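Local coordinates for protein Pcza361.24 (Amycolatopsis orientalis, PDB 3G2M) that probably transfers methyl groups from S-adenosyl-L-methionine to nitrogen on glycopeptide antibiotics during their biosynthesis, at residues R30-L38 against I227-A235; L101-L112 against V131-M142. All blocks are in the same frame, centred on the assembly; numbering follows the deposited sequence.

Interaction 1 (R30-L38 against I227-A235); sequences RTPHADVLL and IQEITIHPA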
loop_
_atom_site.group_PDB
_atom_site.type_symbol
_atom_site.label_atom_id
_atom_site.label_comp_id
_atom_site.label_asym_id
_atom_site.label_seq_id
_atom_site.Cartn_x
_atom_site.Cartn_y
_atom_site.Cartn_z
ATOM N N ARG A 30 -18.667 -0.370 -4.482
ATOM C CA ARG A 30 -19.597 -0.183 -5.587
ATOM C C ARG A 30 -18.864 -0.211 -6.933
ATOM O O ARG A 30 -18.748 0.815 -7.610
ATOM C CB ARG A 30 -20.291 1.162 -5.373
ATOM C CG ARG A 30 -21.606 1.359 -6.067
ATOM C CD ARG A 30 -22.102 2.762 -5.790
ATOM N NE ARG A 30 -22.542 3.444 -7.007
ATOM C CZ ARG A 30 -22.847 4.739 -7.071
ATOM N NH1 ARG A 30 -22.761 5.505 -5.985
ATOM N NH2 ARG A 30 -23.235 5.271 -8.224
ATOM N N THR A 31 -18.382 -1.392 -7.321
ATOM C CA THR A 31 -17.517 -1.543 -8.500
ATOM C C THR A 31 -18.224 -1.181 -9.814
ATOM O O THR A 31 -19.436 -1.376 -9.937
ATOM C CB THR A 31 -16.898 -2.974 -8.599
ATOM O OG1 THR A 31 -17.882 -3.910 -9.055
ATOM C CG2 THR A 31 -16.348 -3.429 -7.252
ATOM N N PRO A 32 -17.468 -0.641 -10.796
ATOM C CA PRO A 32 -18.019 -0.281 -12.101
ATOM C C PRO A 32 -18.892 -1.374 -12.723
ATOM O O PRO A 32 -19.973 -1.075 -13.230
ATOM C CB PRO A 32 -16.765 -0.043 -12.952
ATOM C CG PRO A 32 -15.755 0.436 -11.983
ATOM C CD PRO A 32 -16.030 -0.319 -10.708
ATOM N N HIS A 33 -18.432 -2.624 -12.678
ATOM C CA HIS A 33 -19.200 -3.737 -13.233
ATOM C C HIS A 33 -20.457 -4.054 -12.409
ATOM O O HIS A 33 -21.501 -4.384 -12.977
ATOM C CB HIS A 33 -18.336 -4.991 -13.401
ATOM C CG HIS A 33 -19.016 -6.084 -14.167
ATOM N ND1 HIS A 33 -19.844 -7.010 -13.567
ATOM C CD2 HIS A 33 -19.011 -6.384 -15.487
ATOM C CE1 HIS A 33 -20.314 -7.836 -14.485
ATOM N NE2 HIS A 33 -19.823 -7.479 -15.659
ATOM N N ALA A 34 -20.348 -3.954 -11.083
ATOM C CA ALA A 34 -21.494 -4.155 -10.189
ATOM C C ALA A 34 -22.600 -3.134 -10.450
ATOM O O ALA A 34 -23.772 -3.499 -10.514
ATOM C CB ALA A 34 -21.061 -4.116 -8.725
ATOM N N ASP A 35 -22.217 -1.867 -10.607
ATOM C CA ASP A 35 -23.162 -0.789 -10.909
ATOM C C ASP A 35 -23.983 -1.069 -12.163
ATOM O O ASP A 35 -25.208 -0.922 -12.153
ATOM C CB ASP A 35 -22.433 0.546 -11.063
ATOM C CG ASP A 35 -21.939 1.097 -9.744
ATOM O OD1 ASP A 35 -22.139 0.437 -8.697
ATOM O OD2 ASP A 35 -21.346 2.198 -9.757
ATOM N N VAL A 36 -23.299 -1.476 -13.231
ATOM C CA VAL A 36 -23.946 -1.829 -14.499
ATOM C C VAL A 36 -24.880 -3.041 -14.346
ATOM O O VAL A 36 -25.994 -3.040 -14.876
ATOM C CB VAL A 36 -22.897 -2.054 -15.627
ATOM C CG1 VAL A 36 -23.565 -2.469 -16.925
ATOM C CG2 VAL A 36 -22.078 -0.788 -15.851
ATOM N N LEU A 37 -24.423 -4.052 -13.603
ATOM C CA LEU A 37 -25.226 -5.240 -13.284
ATOM C C LEU A 37 -26.515 -4.909 -12.545
ATOM O O LEU A 37 -27.601 -5.276 -12.991
ATOM C CB LEU A 37 -24.425 -6.227 -12.432
ATOM C CG LEU A 37 -23.739 -7.439 -13.057
ATOM C CD1 LEU A 37 -22.975 -8.152 -11.959
ATOM C CD2 LEU A 37 -24.741 -8.384 -13.718
ATOM N N LEU A 38 -26.383 -4.228 -11.409
ATOM C CA LEU A 38 -27.525 -3.859 -10.575
ATOM C C LEU A 38 -28.525 -2.969 -11.314
ATOM O O LEU A 38 -29.720 -2.994 -11.019
ATOM C CB LEU A 38 -27.054 -3.180 -9.284
ATOM C CG LEU A 38 -26.293 -4.057 -8.283
ATOM C CD1 LEU A 38 -25.450 -3.195 -7.355
ATOM C CD2 LEU A 38 -27.234 -4.964 -7.490
ATOM N N ILE A 227 -4.458 -2.966 -5.449
ATOM C CA ILE A 227 -5.682 -3.393 -4.787
ATOM C C ILE A 227 -6.315 -4.460 -5.670
ATOM O O ILE A 227 -6.507 -4.240 -6.870
ATOM C CB ILE A 227 -6.662 -2.216 -4.553
ATOM C CG1 ILE A 227 -6.099 -1.260 -3.495
ATOM C CG2 ILE A 227 -8.055 -2.734 -4.114
ATOM C CD1 ILE A 227 -6.921 0.019 -3.328
ATOM N N GLN A 228 -6.589 -5.621 -5.083
ATOM C CA GLN A 228 -7.326 -6.675 -5.770
ATOM C C GLN A 228 -8.813 -6.426 -5.568
ATOM O O GLN A 228 -9.307 -6.412 -4.435
ATOM C CB GLN A 228 -6.962 -8.064 -5.236
ATOM C CG GLN A 228 -7.662 -9.207 -5.986
ATOM C CD GLN A 228 -7.791 -10.472 -5.154
ATOM O OE1 GLN A 228 -8.578 -10.535 -4.201
ATOM N NE2 GLN A 228 -7.028 -11.495 -5.522
ATOM N N GLU A 229 -9.512 -6.238 -6.678
ATOM C CA GLU A 229 -10.944 -5.998 -6.663
ATOM C C GLU A 229 -11.662 -7.153 -7.338
ATOM O O GLU A 229 -11.340 -7.516 -8.474
ATOM C CB GLU A 229 -11.264 -4.687 -7.383
ATOM C CG GLU A 229 -12.720 -4.261 -7.278
ATOM C CD GLU A 229 -13.110 -3.320 -8.395
ATOM O OE1 GLU A 229 -13.043 -2.092 -8.192
ATOM O OE2 GLU A 229 -13.468 -3.808 -9.483
ATOM N N ILE A 230 -12.616 -7.742 -6.625
ATOM C CA ILE A 230 -13.442 -8.812 -7.181
ATOM C C ILE A 230 -14.918 -8.420 -7.206
ATOM O O ILE A 230 -15.401 -7.716 -6.312
ATOM C CB ILE A 230 -13.262 -10.161 -6.422
ATOM C CG1 ILE A 230 -13.683 -10.022 -4.952
ATOM C CG2 ILE A 230 -11.815 -10.648 -6.557
ATOM C CD1 ILE A 230 -13.914 -11.337 -4.218
ATOM N N THR A 231 -15.603 -8.851 -8.260
ATOM C CA THR A 231 -17.050 -8.740 -8.379
ATOM C C THR A 231 -17.558 -10.127 -8.751
ATOM O O THR A 231 -17.209 -10.655 -9.811
ATOM C CB THR A 231 -17.471 -7.729 -9.484
ATOM O OG1 THR A 231 -16.911 -6.437 -9.212
ATOM C CG2 THR A 231 -19.001 -7.615 -9.568
ATOM N N ILE A 232 -18.368 -10.715 -7.872
ATOM C CA ILE A 232 -18.951 -12.041 -8.104
ATOM C C ILE A 232 -20.474 -11.961 -8.176
ATOM O O ILE A 232 -21.113 -11.303 -7.355
ATOM C CB ILE A 232 -18.549 -13.067 -7.006
ATOM C CG1 ILE A 232 -17.047 -12.994 -6.714
ATOM C CG2 ILE A 232 -18.954 -14.492 -7.422
ATOM C CD1 ILE A 232 -16.615 -13.717 -5.446
ATOM N N HIS A 233 -21.040 -12.641 -9.167
ATOM C CA HIS A 233 -22.483 -12.709 -9.349
ATOM C C HIS A 233 -22.836 -14.048 -9.997
ATOM O O HIS A 233 -21.980 -14.663 -10.633
ATOM C CB HIS A 233 -22.957 -11.553 -10.232
ATOM C CG HIS A 233 -22.412 -11.597 -11.624
ATOM N ND1 HIS A 233 -23.021 -12.302 -12.639
ATOM C CD2 HIS A 233 -21.308 -11.031 -12.169
ATOM C CE1 HIS A 233 -22.321 -12.161 -13.751
ATOM N NE2 HIS A 233 -21.277 -11.397 -13.492
ATOM N N PRO A 234 -24.091 -14.511 -9.829
ATOM C CA PRO A 234 -24.500 -15.747 -10.502
ATOM C C PRO A 234 -24.546 -15.586 -12.023
ATOM O O PRO A 234 -24.869 -14.505 -12.522
ATOM C CB PRO A 234 -25.901 -16.014 -9.941
ATOM C CG PRO A 234 -26.379 -14.701 -9.443
ATOM C CD PRO A 234 -25.173 -13.941 -9.003
ATOM N N ALA A 235 -24.213 -16.657 -12.741
ATOM C CA ALA A 235 -24.145 -16.629 -14.204
ATOM C C ALA A 235 -25.518 -16.522 -14.871
ATOM O O ALA A 235 -25.613 -16.082 -16.019
ATOM C CB ALA A 235 -23.393 -17.850 -14.725
#

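Interaction 2 (L101-L112 against V131-M142); sequences LDLGWEVTALEL and VRDRCTLVQGDM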
loop_
_atom_site.group_PDB
_atom_site.type_symbol
_atom_site.label_atom_id
_atom_site.label_comp_id
_atom_site.label_asym_id
_atom_site.label_seq_id
_atom_site.Cartn_x
_atom_site.Cartn_y
_atom_site.Cartn_z
ATOM N N LEU A 101 0.255 -30.924 9.521
ATOM C CA LEU A 101 0.198 -32.012 10.495
ATOM C C LEU A 101 0.228 -33.377 9.805
ATOM O O LEU A 101 0.755 -34.342 10.357
ATOM C CB LEU A 101 -1.049 -31.885 11.375
ATOM C CG LEU A 101 -1.149 -30.653 12.280
ATOM C CD1 LEU A 101 -2.581 -30.443 12.742
ATOM C CD2 LEU A 101 -0.200 -30.752 13.463
ATOM N N ASP A 102 -0.332 -33.433 8.597
ATOM C CA ASP A 102 -0.329 -34.631 7.750
ATOM C C ASP A 102 1.063 -35.014 7.250
ATOM O O ASP A 102 1.277 -36.137 6.791
ATOM C CB ASP A 102 -1.260 -34.430 6.551
ATOM C CG ASP A 102 -2.725 -34.626 6.904
ATOM O OD1 ASP A 102 -3.025 -35.033 8.050
ATOM O OD2 ASP A 102 -3.580 -34.378 6.024
ATOM N N LEU A 103 1.996 -34.073 7.331
ATOM C CA LEU A 103 3.384 -34.317 6.958
ATOM C C LEU A 103 4.233 -34.736 8.163
ATOM O O LEU A 103 5.437 -34.977 8.029
ATOM C CB LEU A 103 3.975 -33.081 6.276
ATOM C CG LEU A 103 3.266 -32.591 5.007
ATOM C CD1 LEU A 103 3.657 -31.162 4.699
ATOM C CD2 LEU A 103 3.538 -33.494 3.808
ATOM N N GLY A 104 3.599 -34.824 9.330
ATOM C CA GLY A 104 4.271 -35.259 10.555
ATOM C C GLY A 104 4.768 -34.137 11.452
ATOM O O GLY A 104 5.260 -34.392 12.556
ATOM N N TRP A 105 4.626 -32.900 10.977
ATOM C CA TRP A 105 5.091 -31.704 11.688
ATOM C C TRP A 105 4.423 -31.501 13.046
ATOM O O TRP A 105 3.232 -31.751 13.205
ATOM C CB TRP A 105 4.821 -30.455 10.843
ATOM C CG TRP A 105 5.623 -30.339 9.574
ATOM C CD1 TRP A 105 6.392 -31.309 8.982
ATOM C CD2 TRP A 105 5.695 -29.195 8.717
ATOM N NE1 TRP A 105 6.952 -30.828 7.824
ATOM C CE2 TRP A 105 6.542 -29.534 7.635
ATOM C CE3 TRP A 105 5.133 -27.907 8.762
ATOM C CZ2 TRP A 105 6.840 -28.634 6.606
ATOM C CZ3 TRP A 105 5.434 -27.009 7.740
ATOM C CH2 TRP A 105 6.281 -27.382 6.673
ATOM N N GLU A 106 5.213 -31.056 14.018
ATOM C CA GLU A 106 4.681 -30.411 15.205
ATOM C C GLU A 106 4.456 -28.954 14.811
ATOM O O GLU A 106 5.375 -28.302 14.297
ATOM C CB GLU A 106 5.684 -30.475 16.352
ATOM C CG GLU A 106 5.891 -31.854 16.959
ATOM C CD GLU A 106 6.837 -31.805 18.142
ATOM O OE1 GLU A 106 7.983 -32.286 18.010
ATOM O OE2 GLU A 106 6.440 -31.265 19.199
ATOM N N VAL A 107 3.240 -28.452 15.015
ATOM C CA VAL A 107 2.910 -27.077 14.613
ATOM C C VAL A 107 2.315 -26.295 15.776
ATOM O O VAL A 107 1.395 -26.770 16.448
ATOM C CB VAL A 107 1.940 -27.012 13.391
ATOM C CG1 VAL A 107 1.747 -25.559 12.914
ATOM C CG2 VAL A 107 2.451 -27.856 12.233
ATOM N N THR A 108 2.869 -25.111 16.024
ATOM C CA THR A 108 2.222 -24.118 16.869
ATOM C C THR A 108 1.489 -23.173 15.925
ATOM O O THR A 108 2.108 -22.522 15.080
ATOM C CB THR A 108 3.228 -23.356 17.746
ATOM O OG1 THR A 108 3.896 -24.282 18.610
ATOM C CG2 THR A 108 2.522 -22.296 18.603
ATOM N N ALA A 109 0.164 -23.154 16.029
ATOM C CA ALA A 109 -0.655 -22.344 15.141
ATOM C C ALA A 109 -1.157 -21.129 15.912
ATOM O O ALA A 109 -1.831 -21.269 16.924
ATOM C CB ALA A 109 -1.803 -23.158 14.592
ATOM N N LEU A 110 -0.793 -19.941 15.433
ATOM C CA LEU A 110 -1.139 -18.688 16.096
ATOM C C LEU A 110 -2.277 -17.989 15.361
ATOM O O LEU A 110 -2.206 -17.794 14.147
ATOM C CB LEU A 110 0.087 -17.764 16.135
ATOM C CG LEU A 110 -0.069 -16.415 16.845
ATOM C CD1 LEU A 110 0.408 -16.541 18.281
ATOM C CD2 LEU A 110 0.690 -15.312 16.132
ATOM N N GLU A 111 -3.307 -17.579 16.095
ATOM C CA GLU A 111 -4.484 -16.987 15.472
ATOM C C GLU A 111 -5.084 -15.925 16.390
ATOM O O GLU A 111 -5.124 -16.101 17.611
ATOM C CB GLU A 111 -5.496 -18.091 15.117
ATOM C CG GLU A 111 -6.885 -17.641 14.662
ATOM C CD GLU A 111 -6.861 -16.638 13.522
ATOM O OE1 GLU A 111 -6.011 -16.767 12.619
ATOM O OE2 GLU A 111 -7.700 -15.714 13.534
ATOM N N LEU A 112 -5.539 -14.824 15.795
ATOM C CA LEU A 112 -6.028 -13.676 16.549
ATOM C C LEU A 112 -7.454 -13.846 17.076
ATOM O O LEU A 112 -7.749 -13.458 18.212
ATOM C CB LEU A 112 -5.937 -12.405 15.695
ATOM C CG LEU A 112 -6.256 -11.054 16.355
ATOM C CD1 LEU A 112 -5.273 -10.726 17.465
ATOM C CD2 LEU A 112 -6.266 -9.947 15.305
ATOM N N VAL A 131 -2.635 -36.650 15.417
ATOM C CA VAL A 131 -2.686 -35.349 14.757
ATOM C C VAL A 131 -2.886 -34.248 15.800
ATOM O O VAL A 131 -2.103 -33.299 15.869
ATOM C CB VAL A 131 -3.810 -35.305 13.686
ATOM C CG1 VAL A 131 -3.979 -33.902 13.119
ATOM C CG2 VAL A 131 -3.523 -36.299 12.567
ATOM N N ARG A 132 -3.926 -34.406 16.621
ATOM C CA ARG A 132 -4.278 -33.447 17.671
ATOM C C ARG A 132 -3.127 -33.167 18.645
ATOM O O ARG A 132 -2.888 -32.009 19.007
ATOM C CB ARG A 132 -5.533 -33.920 18.418
ATOM C CG ARG A 132 -5.896 -33.107 19.659
ATOM C CD ARG A 132 -7.283 -33.456 20.203
ATOM N NE ARG A 132 -7.431 -34.879 20.508
ATOM C CZ ARG A 132 -8.102 -35.749 19.756
ATOM N NH1 ARG A 132 -8.702 -35.348 18.640
ATOM N NH2 ARG A 132 -8.177 -37.024 20.120
ATOM N N ASP A 133 -2.410 -34.218 19.043
ATOM C CA ASP A 133 -1.293 -34.101 19.993
ATOM C C ASP A 133 -0.086 -33.313 19.455
ATOM O O ASP A 133 0.746 -32.838 20.235
ATOM C CB ASP A 133 -0.837 -35.486 20.473
ATOM C CG ASP A 133 -1.900 -36.210 21.298
ATOM O OD1 ASP A 133 -2.833 -35.557 21.818
ATOM O OD2 ASP A 133 -1.800 -37.451 21.423
ATOM N N ARG A 134 0.003 -33.179 18.133
ATOM C CA ARG A 134 1.115 -32.461 17.491
ATOM C C ARG A 134 0.803 -30.990 17.170
ATOM O O ARG A 134 1.692 -30.235 16.757
ATOM C CB ARG A 134 1.581 -33.209 16.238
ATOM C CG ARG A 134 2.407 -34.458 16.549
ATOM C CD ARG A 134 2.984 -35.088 15.297
ATOM N NE ARG A 134 1.988 -35.863 14.558
ATOM C CZ ARG A 134 1.383 -35.460 13.443
ATOM N NH1 ARG A 134 1.659 -34.273 12.913
ATOM N NH2 ARG A 134 0.498 -36.251 12.853
ATOM N N CYS A 135 -0.452 -30.591 17.377
ATOM C CA CYS A 135 -0.891 -29.223 17.120
ATOM C C CYS A 135 -1.104 -28.459 18.420
ATOM O O CYS A 135 -1.815 -28.927 19.310
ATOM C CB CYS A 135 -2.180 -29.222 16.293
ATOM S SG CYS A 135 -2.786 -27.571 15.840
ATOM N N THR A 136 -0.481 -27.286 18.520
ATOM C CA THR A 136 -0.633 -26.403 19.674
ATOM C C THR A 136 -1.266 -25.085 19.238
ATOM O O THR A 136 -0.677 -24.341 18.452
ATOM C CB THR A 136 0.723 -26.103 20.353
ATOM O OG1 THR A 136 1.350 -27.327 20.744
ATOM C CG2 THR A 136 0.535 -25.222 21.594
ATOM N N LEU A 137 -2.458 -24.796 19.749
ATOM C CA LEU A 137 -3.153 -23.554 19.405
ATOM C C LEU A 137 -2.854 -22.426 20.382
ATOM O O LEU A 137 -2.867 -22.626 21.595
ATOM C CB LEU A 137 -4.665 -23.775 19.304
ATOM C CG LEU A 137 -5.167 -24.563 18.094
ATOM C CD1 LEU A 137 -6.656 -24.810 18.224
ATOM C CD2 LEU A 137 -4.867 -23.827 16.803
ATOM N N VAL A 138 -2.587 -21.238 19.839
ATOM C CA VAL A 138 -2.243 -20.071 20.657
ATOM C C VAL A 138 -2.933 -18.818 20.128
ATOM O O VAL A 138 -2.905 -18.555 18.924
ATOM C CB VAL A 138 -0.697 -19.833 20.690
ATOM C CG1 VAL A 138 -0.360 -18.594 21.513
ATOM C CG2 VAL A 138 0.026 -21.043 21.255
ATOM N N GLN A 139 -3.562 -18.051 21.016
ATOM C CA GLN A 139 -4.144 -16.781 20.605
ATOM C C GLN A 139 -3.062 -15.710 20.541
ATOM O O GLN A 139 -2.288 -15.536 21.478
ATOM C CB GLN A 139 -5.290 -16.343 21.520
ATOM C CG GLN A 139 -5.992 -15.087 21.006
ATOM C CD GLN A 139 -7.405 -14.917 21.522
ATOM O OE1 GLN A 139 -7.842 -15.601 22.449
ATOM N NE2 GLN A 139 -8.133 -13.989 20.917
ATOM N N GLY A 140 -3.009 -14.996 19.420
ATOM C CA GLY A 140 -2.022 -13.937 19.273
ATOM C C GLY A 140 -2.133 -13.179 17.973
ATOM O O GLY A 140 -2.812 -13.613 17.047
ATOM N N ASP A 141 -1.437 -12.052 17.923
ATOM C CA ASP A 141 -1.432 -11.146 16.781
ATOM C C ASP A 141 -0.123 -11.279 15.994
ATOM O O ASP A 141 0.947 -10.958 16.513
ATOM C CB ASP A 141 -1.575 -9.716 17.308
ATOM C CG ASP A 141 -1.841 -8.706 16.223
ATOM O OD1 ASP A 141 -1.413 -8.901 15.059
ATOM O OD2 ASP A 141 -2.472 -7.690 16.554
HETATM N N MSE A 142 -0.220 -11.721 14.738
HETATM C CA MSE A 142 0.944 -11.870 13.855
HETATM C C MSE A 142 1.821 -10.606 13.735
HETATM O O MSE A 142 3.006 -10.714 13.449
HETATM C CB MSE A 142 0.519 -12.352 12.453
HETATM C CG MSE A 142 -0.507 -11.456 11.770
HETATM SE SE MSE A 142 -0.720 -11.790 9.852
HETATM C CE MSE A 142 -2.611 -11.244 9.781
#

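Interaction 1 (R30-L38 against I227-A235)
Thr31 and Thr231 meet hydroxyl to hydroxyl, OG1 of Thr31 lying 2.7 Å from OG1 of Thr231 in a hydrogen bond that either residue could donate. The two side chains run alongside one another in opposite senses. The hydroxyl of Thr31 is tucked over its own backbone, between N and C (chi1 76°), a rotation that also lets it act as N-cap of helix 32-40: OG1 of Thr31 accepts from the backbone N of Ala34 at 3.2 Å. One oxygen therefore both caps the helix and ties its first turn to the strand. The methyl CG2 of Thr31 packs 3.4 Å from CD of Glu229, whose carboxylate is held in salt bridges to Arg248 and to Arg220 of the second subunit.

Residues 227-234 belong to strand 219-234, an outermost strand of a three-stranded sheet within this chain, and here they pair antiparallel with a strand of the second subunit, making the sheet continuous across the dimer. The helix lies on the face of the sheet that carries Glu229, Thr231 and His233, reaching over to Thr246 and Val244 of strand 244-252. The axes of segments 32-38 and 227-234 approach to 8.8 Å, their N-to-C directions 23° apart.

CD1 of Leu37 lies over one face of the His233 ring, 3.3 Å from CD2 of His233, while ND1 of His233 donates to the carbonyl O of Pro234 at 2.9 Å, which helps to set the turn of the ring. The His33 ring is nearly parallel to that of His233 (19°) but slid aside, leaving little overlap; CE1 of His33 comes 3.8 Å from NE2 of His233. Both rings also meet His218 of the second subunit.

Interaction 2 (L101-L112 against V131-M142)
Arg134 reaches back across the contact to the backbone of 101-112, and beyond it two neighbouring parallel strands, 107-111 and 135-139, form the outer part of the Rossmann-like sheet of this methyltransferase domain. NH1 of Arg134 binds O of Leu101 at 2.7 Å, in the carbonyl plane on a lone pair, and O of Trp105 at 3.0 Å from above that carbonyl's plane. A bend at chi3 (-78°) brings the guanidinium over Gly104, whose CA lies against one face. Ahead of the strands, CD1 of Leu101 touches CG1 of Val131 at 3.7 Å and also meets CB of Cys135.

From Val107 N to Arg134 O onward, backbone bonds alternate between the strands as far as Gly140 N to Glu111 O, where the donor stands well above the carbonyl plane. CB of Ala109 meets CD2 of Leu137 on the face shared with Val107 and Cys135, and CD1 of Leu110 rests 3.7 Å from CA of Gly140.

Gly104 ends the preceding helix in a Schellman motif, its N also donating to O of Leu101. At the strands' C-terminal ends lie Glu111 and, just beyond, Asp141 and Met142, residues of the S-adenosyl-L-methionine site, empty in this chain. Ser143 OG bonds OD1 of Asp141; backbone N of Gly92 and of Ser113 hold OE1 and OE2 of Glu111.

From the N terminus the chain passes through helix 32-40, lays down the parallel strands of the seven-stranded sheet and reaches strand 219-234, so interaction 1 closes a long loop of 188 intervening residues; strands 267-274 and 284-290 are added to the seven-stranded sheet later. Interaction 2 is nested inside that loop and closes a short one, in which 18 mostly helical residues separate 101-112 from 131-142. The two do not cross or touch: their centres are 37 Å apart, on opposite sides of the chain's centre. Interaction 1 joins the N-terminal helix to the three-stranded sheet at the dimer interface, whereas interaction 2 joins two strands at one margin of the seven-stranded sheet.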